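Local structure of regulator of G-protein signaling 16 (Mus musculus, 3C7L) at residues L16-S21 and P131-L136; A33-F38 and K121-R126; L48-A53 and D75-S80; K84-D89 and G113-L118. The protein speeds GTP hydrolysis by G protein alpha subunits through its RGS domain, driving them into the inactive GDP-bound form and damping receptor signalling. All blocks are in the same frame, centred on the assembly; numbering follows the deposited sequence.

Interaction 1. Residues L16-S21 and P131-L136; sequences LGWRES and PAYRDL
W18 and Y133 meet rim to rim: CE3 of the W18 six-membered ring lies 3.5 Å from CE1 of Y133, near the plane of the tyrosine ring and at its edge. Their planes are inclined at 53°, and neither ring lies over the other's face. L136 adds its CD1 at the edge of the indole, 3.9 Å from W18 CZ3. On another flank of the phenol, the aliphatic part of R19 crosses at about a right angle, with CG 3.6 Å from Y133 OH. Y133 chi1 of 176° swings the ring away from its own backbone N and out toward helix 15-20, where its hydroxyl hydrogen-bonds to the carbonyl of V15. L128 of helix 109-128 touches both R19 and Y133, and S28 packs on W18. The contact is mostly aromatic and aliphatic, with the R19 chain passing the phenol oxygen; no hydrogen bond crosses the two segments. The phenol combines this packing with a polar hold on V15, joining the N- and C-terminal helices of the RGS domain.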
loop_
_atom_site.group_PDB
_atom_site.type_symbol
_atom_site.label_atom_id
_atom_site.label_comp_id
_atom_site.label_asym_id
_atom_site.label_seq_id
_atom_site.Cartn_x
_atom_site.Cartn_y
_atom_site.Cartn_z
ATOM N N LEU A 16 -17.530 12.204 -1.558
ATOM C CA LEU A 16 -16.917 13.490 -1.860
ATOM C C LEU A 16 -15.501 13.481 -1.295
ATOM O O LEU A 16 -14.552 13.924 -1.944
ATOM C CB LEU A 16 -17.733 14.623 -1.223
ATOM C CG LEU A 16 -17.439 16.088 -1.569
ATOM C CD1 LEU A 16 -18.450 16.991 -0.878
ATOM C CD2 LEU A 16 -16.057 16.469 -1.137
ATOM N N GLY A 17 -15.360 12.963 -0.079
ATOM C CA GLY A 17 -14.045 12.913 0.531
ATOM C C GLY A 17 -13.021 12.130 -0.277
ATOM O O GLY A 17 -11.838 12.461 -0.261
ATOM N N TRP A 18 -13.462 11.094 -0.983
ATOM C CA TRP A 18 -12.542 10.278 -1.773
ATOM C C TRP A 18 -11.763 11.086 -2.807
ATOM O O TRP A 18 -10.621 10.747 -3.130
ATOM C CB TRP A 18 -13.281 9.147 -2.497
ATOM C CG TRP A 18 -14.087 8.230 -1.631
ATOM C CD1 TRP A 18 -14.242 8.284 -0.276
ATOM C CD2 TRP A 18 -14.922 7.162 -2.088
ATOM N NE1 TRP A 18 -15.134 7.318 0.139
ATOM C CE2 TRP A 18 -15.566 6.618 -0.958
ATOM C CE3 TRP A 18 -15.191 6.616 -3.352
ATOM C CZ2 TRP A 18 -16.470 5.555 -1.052
ATOM C CZ3 TRP A 18 -16.090 5.560 -3.446
ATOM C CH2 TRP A 18 -16.718 5.042 -2.303
ATOM N N ARG A 19 -12.368 12.135 -3.358
ATOM C CA ARG A 19 -11.629 12.930 -4.331
ATOM C C ARG A 19 -10.964 14.151 -3.706
ATOM O O ARG A 19 -10.157 14.815 -4.347
ATOM C CB ARG A 19 -12.518 13.323 -5.517
ATOM C CG ARG A 19 -13.765 14.082 -5.178
ATOM C CD ARG A 19 -14.794 13.902 -6.291
ATOM N NE ARG A 19 -15.285 15.174 -6.804
ATOM C CZ ARG A 19 -15.810 16.133 -6.050
ATOM N NH1 ARG A 19 -15.920 15.973 -4.739
ATOM N NH2 ARG A 19 -16.216 17.261 -6.607
ATOM N N GLU A 20 -11.290 14.445 -2.451
ATOM C CA GLU A 20 -10.654 15.571 -1.772
ATOM C C GLU A 20 -9.310 15.114 -1.205
ATOM O O GLU A 20 -8.381 15.910 -1.067
ATOM C CB GLU A 20 -11.508 16.083 -0.611
ATOM C CG GLU A 20 -12.802 16.766 -0.989
ATOM C CD GLU A 20 -13.505 17.334 0.231
ATOM O OE1 GLU A 20 -13.537 16.640 1.267
ATOM O OE2 GLU A 20 -14.034 18.465 0.156
ATOM N N SER A 21 -9.220 13.828 -0.873
ATOM C CA SER A 21 -8.001 13.272 -0.294
ATOM C C SER A 21 -7.874 11.768 -0.474
ATOM O O SER A 21 -8.796 11.021 -0.161
ATOM C CB SER A 21 -7.950 13.587 1.202
ATOM O OG SER A 21 -6.916 12.856 1.836
ATOM N N PRO A 131 -16.312 4.509 -14.251
ATOM C CA PRO A 131 -17.683 4.294 -13.790
ATOM C C PRO A 131 -17.719 3.831 -12.338
ATOM O O PRO A 131 -18.667 4.128 -11.614
ATOM C CB PRO A 131 -18.199 3.223 -14.745
ATOM C CG PRO A 131 -17.467 3.543 -16.019
ATOM C CD PRO A 131 -16.065 3.790 -15.512
ATOM N N ALA A 132 -16.682 3.102 -11.924
ATOM C CA ALA A 132 -16.596 2.571 -10.564
ATOM C C ALA A 132 -16.756 3.667 -9.514
ATOM O O ALA A 132 -17.287 3.421 -8.431
ATOM C CB ALA A 132 -15.270 1.835 -10.369
ATOM N N TYR A 133 -16.296 4.872 -9.831
ATOM C CA TYR A 133 -16.440 5.991 -8.909
ATOM C C TYR A 133 -17.596 6.889 -9.347
ATOM O O TYR A 133 -18.454 7.252 -8.541
ATOM C CB TYR A 133 -15.161 6.837 -8.853
ATOM C CG TYR A 133 -15.333 8.059 -7.978
ATOM C CD1 TYR A 133 -15.353 7.948 -6.586
ATOM C CD2 TYR A 133 -15.573 9.311 -8.540
ATOM C CE1 TYR A 133 -15.615 9.051 -5.780
ATOM C CE2 TYR A 133 -15.837 10.420 -7.743
ATOM C CZ TYR A 133 -15.858 10.283 -6.367
ATOM O OH TYR A 133 -16.126 11.381 -5.584
ATOM N N ARG A 134 -17.615 7.238 -10.631
ATOM C CA ARG A 134 -18.643 8.116 -11.176
ATOM C C ARG A 134 -20.075 7.670 -10.911
ATOM O O ARG A 134 -20.951 8.505 -10.700
ATOM C CB ARG A 134 -18.430 8.304 -12.679
ATOM C CG ARG A 134 -17.276 9.226 -13.010
ATOM C CD ARG A 134 -17.098 9.372 -14.506
ATOM N NE ARG A 134 -16.092 10.376 -14.837
ATOM C CZ ARG A 134 -15.581 10.537 -16.054
ATOM N NH1 ARG A 134 -15.984 9.758 -17.049
ATOM N NH2 ARG A 134 -14.676 11.479 -16.278
ATOM N N ASP A 135 -20.320 6.364 -10.919
ATOM C CA ASP A 135 -21.666 5.855 -10.668
ATOM C C ASP A 135 -22.065 6.060 -9.204
ATOM O O ASP A 135 -23.244 6.208 -8.890
ATOM C CB ASP A 135 -21.747 4.364 -11.016
ATOM C CG ASP A 135 -21.633 4.101 -12.512
ATOM O OD1 ASP A 135 -21.511 2.920 -12.901
ATOM O OD2 ASP A 135 -21.667 5.071 -13.300
ATOM N N LEU A 136 -21.078 6.087 -8.312
ATOM C CA LEU A 136 -21.339 6.256 -6.883
ATOM C C LEU A 136 -21.430 7.715 -6.453
ATOM O O LEU A 136 -21.933 8.018 -5.370
ATOM C CB LEU A 136 -20.241 5.574 -6.063
ATOM C CG LEU A 136 -19.887 4.127 -6.403
ATOM C CD1 LEU A 136 -18.758 3.654 -5.491
ATOM C CD2 LEU A 136 -21.117 3.237 -6.250
#

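Interaction 2. Residues A33-F38 and K121-R126; sequences AAFHAF and KDSYPR
F38 reaches from helix 29-40 toward the S123-R126 turn of helix 109-128. Its CB bond points at that helix, and chi1 of 180° sets CG opposite the backbone N, carrying the ring forward. Along one side of the ring, CD2 passes 4.1 Å from S123 O, and CE2 comes closer to the same oxygen, at 3.5 Å. At the tip, CZ lies 3.7 Å from R126 NH1, with the ring and guanidinium planes 38° apart; the two side chains cross at about a right angle. One turn earlier, F35 meets the same carbonyl by its edge, S123 O lying 3.7 Å from CE1 near the ring plane, while F35 CZ is 3.8 Å from S123 OG. Both phenylalanines thus touch one backbone carbonyl in a helix-helix contact of the all-helical RGS domain, the short segment axes being 10.7 Å apart at an angle of 116°. F127 and M119 of helix 109-128 and L48 of helix 45-57 also touch F35. R126 is held side-on by D122: its NE bonds OD1 of D122 at 3.1 Å, and NH2 bonds OD2. Both oxygens lie in the guanidinium plane, although the nitrogens approach from above the carboxylate plane. E42 forms a further salt bridge with NH2 of R126.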
loop_
_atom_site.group_PDB
_atom_site.type_symbol
_atom_site.label_atom_id
_atom_site.label_comp_id
_atom_site.label_asym_id
_atom_site.label_seq_id
_atom_site.Cartn_x
_atom_site.Cartn_y
_atom_site.Cartn_z
ATOM N N ALA A 33 -12.934 -0.911 -1.209
ATOM C CA ALA A 33 -13.439 -2.055 -1.968
ATOM C C ALA A 33 -13.524 -1.736 -3.455
ATOM O O ALA A 33 -13.124 -2.540 -4.296
ATOM C CB ALA A 33 -14.814 -2.477 -1.445
ATOM N N ALA A 34 -14.042 -0.555 -3.777
ATOM C CA ALA A 34 -14.175 -0.143 -5.170
ATOM C C ALA A 34 -12.809 0.045 -5.825
ATOM O O ALA A 34 -12.580 -0.400 -6.956
ATOM C CB ALA A 34 -14.974 1.153 -5.254
ATOM N N PHE A 35 -11.902 0.703 -5.109
ATOM C CA PHE A 35 -10.570 0.952 -5.641
ATOM C C PHE A 35 -9.782 -0.354 -5.788
ATOM O O PHE A 35 -9.029 -0.514 -6.740
ATOM C CB PHE A 35 -9.811 1.946 -4.746
ATOM C CG PHE A 35 -8.508 2.428 -5.335
ATOM C CD1 PHE A 35 -8.439 2.844 -6.663
ATOM C CD2 PHE A 35 -7.353 2.485 -4.558
ATOM C CE1 PHE A 35 -7.234 3.311 -7.211
ATOM C CE2 PHE A 35 -6.144 2.950 -5.090
ATOM C CZ PHE A 35 -6.083 3.364 -6.419
ATOM N N HIS A 36 -9.962 -1.285 -4.855
ATOM C CA HIS A 36 -9.252 -2.559 -4.924
ATOM C C HIS A 36 -9.651 -3.302 -6.197
ATOM O O HIS A 36 -8.800 -3.825 -6.914
ATOM C CB HIS A 36 -9.554 -3.419 -3.684
ATOM C CG HIS A 36 -8.741 -4.676 -3.604
ATOM N ND1 HIS A 36 -9.146 -5.865 -4.171
ATOM C CD2 HIS A 36 -7.521 -4.915 -3.068
ATOM C CE1 HIS A 36 -8.211 -6.782 -3.990
ATOM N NE2 HIS A 36 -7.214 -6.231 -3.324
ATOM N N ALA A 37 -10.948 -3.326 -6.486
ATOM C CA ALA A 37 -11.446 -4.001 -7.678
ATOM C C ALA A 37 -10.916 -3.334 -8.942
ATOM O O ALA A 37 -10.561 -4.017 -9.907
ATOM C CB ALA A 37 -12.962 -3.999 -7.680
ATOM N N PHE A 38 -10.854 -2.003 -8.937
ATOM C CA PHE A 38 -10.348 -1.266 -10.089
ATOM C C PHE A 38 -8.895 -1.669 -10.338
ATOM O O PHE A 38 -8.500 -1.944 -11.474
ATOM C CB PHE A 38 -10.435 0.245 -9.836
ATOM C CG PHE A 38 -9.926 1.085 -10.975
ATOM C CD1 PHE A 38 -10.698 1.278 -12.118
ATOM C CD2 PHE A 38 -8.663 1.673 -10.910
ATOM C CE1 PHE A 38 -10.218 2.050 -13.185
ATOM C CE2 PHE A 38 -8.176 2.445 -11.973
ATOM C CZ PHE A 38 -8.956 2.633 -13.108
ATOM N N LYS A 121 -0.609 9.121 -8.007
ATOM C CA LYS A 121 -0.334 9.892 -9.211
ATOM C C LYS A 121 -0.702 9.211 -10.524
ATOM O O LYS A 121 -0.387 9.730 -11.594
ATOM C CB LYS A 121 1.143 10.299 -9.244
ATOM C CG LYS A 121 1.556 11.241 -8.126
ATOM C CD LYS A 121 0.719 12.520 -8.129
ATOM C CE LYS A 121 1.186 13.486 -7.052
ATOM N NZ LYS A 121 0.362 14.730 -7.026
ATOM N N ASP A 122 -1.368 8.062 -10.457
ATOM C CA ASP A 122 -1.746 7.357 -11.678
ATOM C C ASP A 122 -3.096 6.637 -11.629
ATOM O O ASP A 122 -4.077 7.095 -12.227
ATOM C CB ASP A 122 -0.659 6.354 -12.058
ATOM C CG ASP A 122 -1.062 5.479 -13.223
ATOM O OD1 ASP A 122 -1.631 6.016 -14.195
ATOM O OD2 ASP A 122 -0.806 4.257 -13.172
ATOM N N SER A 123 -3.149 5.515 -10.916
ATOM C CA SER A 123 -4.381 4.733 -10.838
ATOM C C SER A 123 -5.494 5.391 -10.037
ATOM O O SER A 123 -6.671 5.164 -10.316
ATOM C CB SER A 123 -4.086 3.334 -10.282
ATOM O OG SER A 123 -3.392 3.382 -9.044
ATOM N N TYR A 124 -5.134 6.205 -9.046
ATOM C CA TYR A 124 -6.137 6.881 -8.220
ATOM C C TYR A 124 -6.939 7.867 -9.071
ATOM O O TYR A 124 -8.168 7.822 -9.081
ATOM C CB TYR A 124 -5.448 7.572 -7.035
ATOM C CG TYR A 124 -6.255 8.621 -6.289
ATOM C CD1 TYR A 124 -7.530 8.341 -5.776
ATOM C CD2 TYR A 124 -5.708 9.882 -6.041
ATOM C CE1 TYR A 124 -8.234 9.300 -5.029
ATOM C CE2 TYR A 124 -6.398 10.838 -5.301
ATOM C CZ TYR A 124 -7.654 10.543 -4.797
ATOM O OH TYR A 124 -8.303 11.496 -4.052
ATOM N N PRO A 125 -6.259 8.770 -9.795
ATOM C CA PRO A 125 -7.001 9.718 -10.629
ATOM C C PRO A 125 -7.817 9.020 -11.716
ATOM O O PRO A 125 -8.894 9.485 -12.072
ATOM C CB PRO A 125 -5.901 10.599 -11.209
ATOM C CG PRO A 125 -4.905 10.636 -10.104
ATOM C CD PRO A 125 -4.849 9.182 -9.681
ATOM N N ARG A 126 -7.315 7.911 -12.252
ATOM C CA ARG A 126 -8.066 7.206 -13.285
ATOM C C ARG A 126 -9.288 6.518 -12.677
ATOM O O ARG A 126 -10.326 6.378 -13.330
ATOM C CB ARG A 126 -7.173 6.197 -14.031
ATOM C CG ARG A 126 -6.182 6.883 -14.973
ATOM C CD ARG A 126 -5.389 5.927 -15.853
ATOM N NE ARG A 126 -4.426 5.117 -15.111
ATOM C CZ ARG A 126 -4.651 3.877 -14.691
ATOM N NH1 ARG A 126 -5.816 3.289 -14.934
ATOM N NH2 ARG A 126 -3.701 3.217 -14.043
#

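Interaction 3. Residues L48-A53 and D75-S80; sequences LEFWLA and DEYIRS
Helices 45-57 and 63-78 of the RGS domain pack together where Y77, near the end of the second helix, lays its ring against the backbone of F50. The alpha carbon of F50 sits over the centre of that ring, a CH-pi contact at 4.0 Å from CA to the centroid and only 12° off the ring normal. E76 CG covers the opposite face, and the phenol is sandwiched between its own helix neighbour and the partner helix. Chi1 of -53° places Y77 CG beside its backbone N, and OH reaches to 3.7 Å from E49 CB, while A53 CB lies 4.2 Å from CE1 of Y77. The F50 side chain runs past Y77 in the opposite sense: its CD1 is 3.7 Å from Y77 CB, and CZ meets I78 CD1 at 3.7 Å. A111 and T115 of helix 109-128 also touch F50. Helices 45-57, 63-78, 90-101 and 109-128 make up the antiparallel four-helix bundle of the RGS fold.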
loop_
_atom_site.group_PDB
_atom_site.type_symbol
_atom_site.label_atom_id
_atom_site.label_comp_id
_atom_site.label_asym_id
_atom_site.label_seq_id
_atom_site.Cartn_x
_atom_site.Cartn_y
_atom_site.Cartn_z
ATOM N N LEU A 48 -2.134 -1.452 -3.114
ATOM C CA LEU A 48 -3.083 -1.107 -2.065
ATOM C C LEU A 48 -2.992 -2.071 -0.881
ATOM O O LEU A 48 -3.082 -1.654 0.269
ATOM C CB LEU A 48 -4.511 -1.112 -2.630
ATOM C CG LEU A 48 -5.648 -0.890 -1.629
ATOM C CD1 LEU A 48 -5.474 0.451 -0.922
ATOM C CD2 LEU A 48 -6.976 -0.941 -2.360
ATOM N N GLU A 49 -2.818 -3.360 -1.162
ATOM C CA GLU A 49 -2.722 -4.357 -0.101
ATOM C C GLU A 49 -1.490 -4.099 0.755
ATOM O O GLU A 49 -1.529 -4.229 1.979
ATOM C CB GLU A 49 -2.676 -5.766 -0.711
ATOM C CG GLU A 49 -3.981 -6.115 -1.417
ATOM C CD GLU A 49 -3.949 -7.434 -2.166
ATOM O OE1 GLU A 49 -2.861 -8.038 -2.311
ATOM O OE2 GLU A 49 -5.031 -7.856 -2.621
ATOM N N PHE A 50 -0.398 -3.718 0.104
ATOM C CA PHE A 50 0.845 -3.424 0.803
ATOM C C PHE A 50 0.685 -2.190 1.688
ATOM O O PHE A 50 1.109 -2.193 2.843
ATOM C CB PHE A 50 1.974 -3.197 -0.208
ATOM C CG PHE A 50 3.233 -2.645 0.398
ATOM C CD1 PHE A 50 3.885 -3.323 1.422
ATOM C CD2 PHE A 50 3.765 -1.443 -0.052
ATOM C CE1 PHE A 50 5.051 -2.811 1.988
ATOM C CE2 PHE A 50 4.922 -0.926 0.502
ATOM C CZ PHE A 50 5.570 -1.610 1.526
ATOM N N TRP A 51 0.073 -1.139 1.144
ATOM C CA TRP A 51 -0.128 0.094 1.901
ATOM C C TRP A 51 -0.927 -0.201 3.166
ATOM O O TRP A 51 -0.538 0.195 4.260
ATOM C CB TRP A 51 -0.866 1.133 1.046
ATOM C CG TRP A 51 -0.903 2.515 1.651
ATOM C CD1 TRP A 51 0.002 3.516 1.464
ATOM C CD2 TRP A 51 -1.891 3.032 2.554
ATOM N NE1 TRP A 51 -0.357 4.627 2.192
ATOM C CE2 TRP A 51 -1.515 4.355 2.872
ATOM C CE3 TRP A 51 -3.057 2.502 3.128
ATOM C CZ2 TRP A 51 -2.265 5.162 3.738
ATOM C CZ3 TRP A 51 -3.805 3.305 3.989
ATOM C CH2 TRP A 51 -3.403 4.619 4.283
ATOM N N LEU A 52 -2.041 -0.907 3.019
ATOM C CA LEU A 52 -2.882 -1.256 4.163
ATOM C C LEU A 52 -2.137 -2.137 5.172
ATOM O O LEU A 52 -2.359 -2.030 6.379
ATOM C CB LEU A 52 -4.143 -1.982 3.692
ATOM C CG LEU A 52 -5.137 -1.202 2.827
ATOM C CD1 LEU A 52 -6.103 -2.178 2.192
ATOM C CD2 LEU A 52 -5.889 -0.182 3.666
ATOM N N ALA A 53 -1.260 -3.006 4.681
ATOM C CA ALA A 53 -0.498 -3.887 5.563
ATOM C C ALA A 53 0.484 -3.077 6.400
ATOM O O ALA A 53 0.759 -3.422 7.550
ATOM C CB ALA A 53 0.248 -4.935 4.745
ATOM N N ASP A 75 8.704 -10.428 2.935
ATOM C CA ASP A 75 8.674 -11.611 2.077
ATOM C C ASP A 75 7.503 -11.623 1.110
ATOM O O ASP A 75 7.600 -12.170 0.016
ATOM C CB ASP A 75 8.621 -12.891 2.916
ATOM C CG ASP A 75 9.905 -13.142 3.682
ATOM O OD1 ASP A 75 10.935 -12.512 3.352
ATOM O OD2 ASP A 75 9.880 -13.985 4.608
ATOM N N GLU A 76 6.392 -11.029 1.514
ATOM C CA GLU A 76 5.223 -11.017 0.653
ATOM C C GLU A 76 5.194 -9.894 -0.377
ATOM O O GLU A 76 4.773 -10.110 -1.511
ATOM C CB GLU A 76 3.941 -10.968 1.499
ATOM C CG GLU A 76 2.687 -10.752 0.673
ATOM C CD GLU A 76 1.420 -11.169 1.390
ATOM O OE1 GLU A 76 1.237 -10.794 2.569
ATOM O OE2 GLU A 76 0.598 -11.867 0.760
ATOM N N TYR A 77 5.654 -8.703 0.004
ATOM C CA TYR A 77 5.610 -7.555 -0.899
ATOM C C TYR A 77 6.915 -6.897 -1.348
ATOM O O TYR A 77 6.945 -6.268 -2.405
ATOM C CB TYR A 77 4.754 -6.439 -0.288
ATOM C CG TYR A 77 3.368 -6.840 0.156
ATOM C CD1 TYR A 77 3.116 -7.192 1.477
ATOM C CD2 TYR A 77 2.299 -6.828 -0.741
ATOM C CE1 TYR A 77 1.833 -7.516 1.905
ATOM C CE2 TYR A 77 1.007 -7.154 -0.327
ATOM C CZ TYR A 77 0.783 -7.492 0.999
ATOM O OH TYR A 77 -0.488 -7.793 1.424
ATOM N N ILE A 78 7.981 -7.019 -0.563
ATOM C CA ILE A 78 9.221 -6.327 -0.904
ATOM C C ILE A 78 10.346 -7.071 -1.625
ATOM O O ILE A 78 10.860 -6.576 -2.630
ATOM C CB ILE A 78 9.835 -5.666 0.358
ATOM C CG1 ILE A 78 8.804 -4.756 1.029
ATOM C CG2 ILE A 78 11.075 -4.851 -0.025
ATOM C CD1 ILE A 78 8.427 -3.520 0.215
ATOM N N ARG A 79 10.741 -8.238 -1.123
ATOM C CA ARG A 79 11.847 -8.965 -1.746
ATOM C C ARG A 79 11.615 -9.369 -3.196
ATOM O O ARG A 79 10.485 -9.593 -3.629
ATOM C CB ARG A 79 12.221 -10.209 -0.922
ATOM C CG ARG A 79 11.174 -11.312 -0.879
ATOM C CD ARG A 79 11.705 -12.525 -0.115
ATOM N NE ARG A 79 10.670 -13.538 0.098
ATOM C CZ ARG A 79 10.862 -14.689 0.739
ATOM N NH1 ARG A 79 12.058 -14.983 1.232
ATOM N NH2 ARG A 79 9.856 -15.541 0.897
ATOM N N SER A 80 12.707 -9.448 -3.946
ATOM C CA SER A 80 12.653 -9.837 -5.339
ATOM C C SER A 80 11.914 -11.162 -5.505
ATOM O O SER A 80 12.138 -12.116 -4.754
ATOM C CB SER A 80 14.073 -9.965 -5.895
ATOM O OG SER A 80 14.057 -10.477 -7.215
#

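Interaction 4. Residues K84-D89 and G113-L118; sequences KEVNID and GKTRTL
Chi1 of -72° and chi2 of -54° fold the I88 chain so that CD1 reaches K114 CB at 3.2 Å, too short for two carbons and so doubtful in its exact value. K114 is itself bent at chi2, which turns its outer chain away from the loop. The same I88 CD1 lies 3.9 Å from T115 OG1, and V86 CG2 is also 3.9 Å from that OG1. N87, centre of an inverse gamma turn, crosses L118 at about a right angle: its CB is 3.9 Å from CD2 of L118, and its backbone O is 3.7 Å from the same methyl. These residues belong to the loop between helices 63-78 and 90-101, which rests on helix 109-128 and in RGS domains forms part of the surface that probably meets G alpha here. F50 touches both V86 and T115. No hydrogen bond crosses: the loop is seated by van der Waals contacts of aliphatic groups with one another and with the T115 and N87 oxygens, while the buried T115 hydroxyl is satisfied by the A111 carbonyl of its own helix.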
loop_
_atom_site.group_PDB
_atom_site.type_symbol
_atom_site.label_atom_id
_atom_site.label_comp_id
_atom_site.label_asym_id
_atom_site.label_seq_id
_atom_site.Cartn_x
_atom_site.Cartn_y
_atom_site.Cartn_z
ATOM N N LYS A 84 3.625 -10.979 -4.113
ATOM C CA LYS A 84 2.970 -9.715 -4.442
ATOM C C LYS A 84 3.948 -8.550 -4.502
ATOM O O LYS A 84 3.625 -7.433 -4.088
ATOM C CB LYS A 84 1.885 -9.410 -3.408
ATOM C CG LYS A 84 0.741 -10.399 -3.397
ATOM C CD LYS A 84 -0.210 -10.126 -2.243
ATOM C CE LYS A 84 -1.374 -11.102 -2.258
ATOM N NZ LYS A 84 -2.247 -10.924 -1.070
ATOM N N GLU A 85 5.138 -8.812 -5.033
ATOM C CA GLU A 85 6.177 -7.799 -5.137
ATOM C C GLU A 85 5.673 -6.483 -5.723
ATOM O O GLU A 85 5.125 -6.451 -6.823
ATOM C CB GLU A 85 7.343 -8.323 -5.981
ATOM C CG GLU A 85 8.445 -7.295 -6.189
ATOM C CD GLU A 85 9.654 -7.856 -6.906
ATOM O OE1 GLU A 85 9.530 -8.912 -7.559
ATOM O OE2 GLU A 85 10.732 -7.228 -6.828
ATOM N N VAL A 86 5.860 -5.398 -4.981
ATOM C CA VAL A 86 5.437 -4.084 -5.456
ATOM C C VAL A 86 6.537 -3.484 -6.330
ATOM O O VAL A 86 7.715 -3.780 -6.140
ATOM C CB VAL A 86 5.130 -3.123 -4.280
ATOM C CG1 VAL A 86 3.957 -3.663 -3.468
ATOM C CG2 VAL A 86 6.356 -2.964 -3.394
ATOM N N ASN A 87 6.151 -2.632 -7.274
ATOM C CA ASN A 87 7.115 -2.014 -8.182
ATOM C C ASN A 87 7.956 -0.915 -7.539
ATOM O O ASN A 87 7.654 0.274 -7.651
ATOM C CB ASN A 87 6.398 -1.469 -9.418
ATOM C CG ASN A 87 7.356 -0.852 -10.421
ATOM O OD1 ASN A 87 8.391 -1.435 -10.751
ATOM N ND2 ASN A 87 7.010 0.327 -10.921
ATOM N N ILE A 88 9.025 -1.341 -6.881
ATOM C CA ILE A 88 9.952 -0.455 -6.197
ATOM C C ILE A 88 11.346 -0.658 -6.797
ATOM O O ILE A 88 11.655 -1.750 -7.270
ATOM C CB ILE A 88 9.987 -0.801 -4.690
ATOM C CG1 ILE A 88 8.690 -0.348 -4.023
ATOM C CG2 ILE A 88 11.197 -0.197 -4.043
ATOM C CD1 ILE A 88 8.359 1.096 -4.253
ATOM N N ASP A 89 12.188 0.374 -6.785
ATOM C CA ASP A 89 13.534 0.215 -7.338
ATOM C C ASP A 89 14.419 -0.561 -6.368
ATOM O O ASP A 89 14.042 -0.782 -5.220
ATOM C CB ASP A 89 14.173 1.576 -7.669
ATOM C CG ASP A 89 14.272 2.501 -6.465
ATOM O OD1 ASP A 89 14.430 2.012 -5.325
ATOM O OD2 ASP A 89 14.213 3.733 -6.667
ATOM N N GLY A 113 5.726 4.970 0.783
ATOM C CA GLY A 113 5.587 6.245 0.100
ATOM C C GLY A 113 5.716 6.122 -1.409
ATOM O O GLY A 113 4.995 6.793 -2.158
ATOM N N LYS A 114 6.640 5.284 -1.869
ATOM C CA LYS A 114 6.822 5.087 -3.303
ATOM C C LYS A 114 5.580 4.395 -3.858
ATOM O O LYS A 114 5.075 4.755 -4.924
ATOM C CB LYS A 114 8.048 4.213 -3.589
ATOM C CG LYS A 114 9.383 4.796 -3.172
ATOM C CD LYS A 114 9.723 6.060 -3.942
ATOM C CE LYS A 114 11.118 6.558 -3.584
ATOM N NZ LYS A 114 11.469 7.799 -4.329
ATOM N N THR A 115 5.090 3.396 -3.127
ATOM C CA THR A 115 3.908 2.651 -3.547
ATOM C C THR A 115 2.679 3.552 -3.522
ATOM O O THR A 115 1.803 3.447 -4.385
ATOM C CB THR A 115 3.688 1.418 -2.650
ATOM O OG1 THR A 115 4.844 0.572 -2.729
ATOM C CG2 THR A 115 2.467 0.625 -3.113
ATOM N N ARG A 116 2.620 4.451 -2.544
ATOM C CA ARG A 116 1.503 5.387 -2.453
ATOM C C ARG A 116 1.469 6.261 -3.714
ATOM O O ARG A 116 0.409 6.484 -4.306
ATOM C CB ARG A 116 1.657 6.293 -1.231
ATOM C CG ARG A 116 0.523 7.296 -1.097
ATOM C CD ARG A 116 0.828 8.417 -0.113
ATOM N NE ARG A 116 -0.226 9.426 -0.160
ATOM C CZ ARG A 116 -1.156 9.604 0.772
ATOM N NH1 ARG A 116 -1.182 8.851 1.867
ATOM N NH2 ARG A 116 -2.091 10.526 0.589
ATOM N N THR A 117 2.638 6.756 -4.119
ATOM C CA THR A 117 2.728 7.605 -5.300
ATOM C C THR A 117 2.366 6.833 -6.563
ATOM O O THR A 117 1.796 7.393 -7.501
ATOM C CB THR A 117 4.139 8.205 -5.438
ATOM O OG1 THR A 117 4.405 9.037 -4.305
ATOM C CG2 THR A 117 4.249 9.046 -6.706
ATOM N N LEU A 118 2.692 5.545 -6.579
ATOM C CA LEU A 118 2.378 4.690 -7.718
ATOM C C LEU A 118 0.858 4.749 -7.928
ATOM O O LEU A 118 0.370 4.730 -9.057
ATOM C CB LEU A 118 2.821 3.256 -7.416
ATOM C CG LEU A 118 3.521 2.397 -8.476
ATOM C CD1 LEU A 118 4.664 3.157 -9.137
ATOM C CD2 LEU A 118 4.047 1.138 -7.796
#

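In the fold
Interaction 2 touches each of the other three, and interactions 3 and 4 touch each other. Interactions 1 and 2, centres about 10 Å apart, join where W18 O and Y124 OH lie 2.6 Å apart, a probable hydrogen bond. H36 NE2 and E49 OE2, 2.8 Å apart, probably bond interaction 2 to interaction 3. Interactions 3 and 4 have centres about 9 Å apart: V86 N and Y77 O, 2.9 Å apart, form a probable backbone hydrogen bond. Interactions 2 and 4 share helix 109-128. The loop of interaction 4 is probably on the side that meets G alpha, as in other RGS domains, whereas interaction 1 closes the end formed by the chain termini.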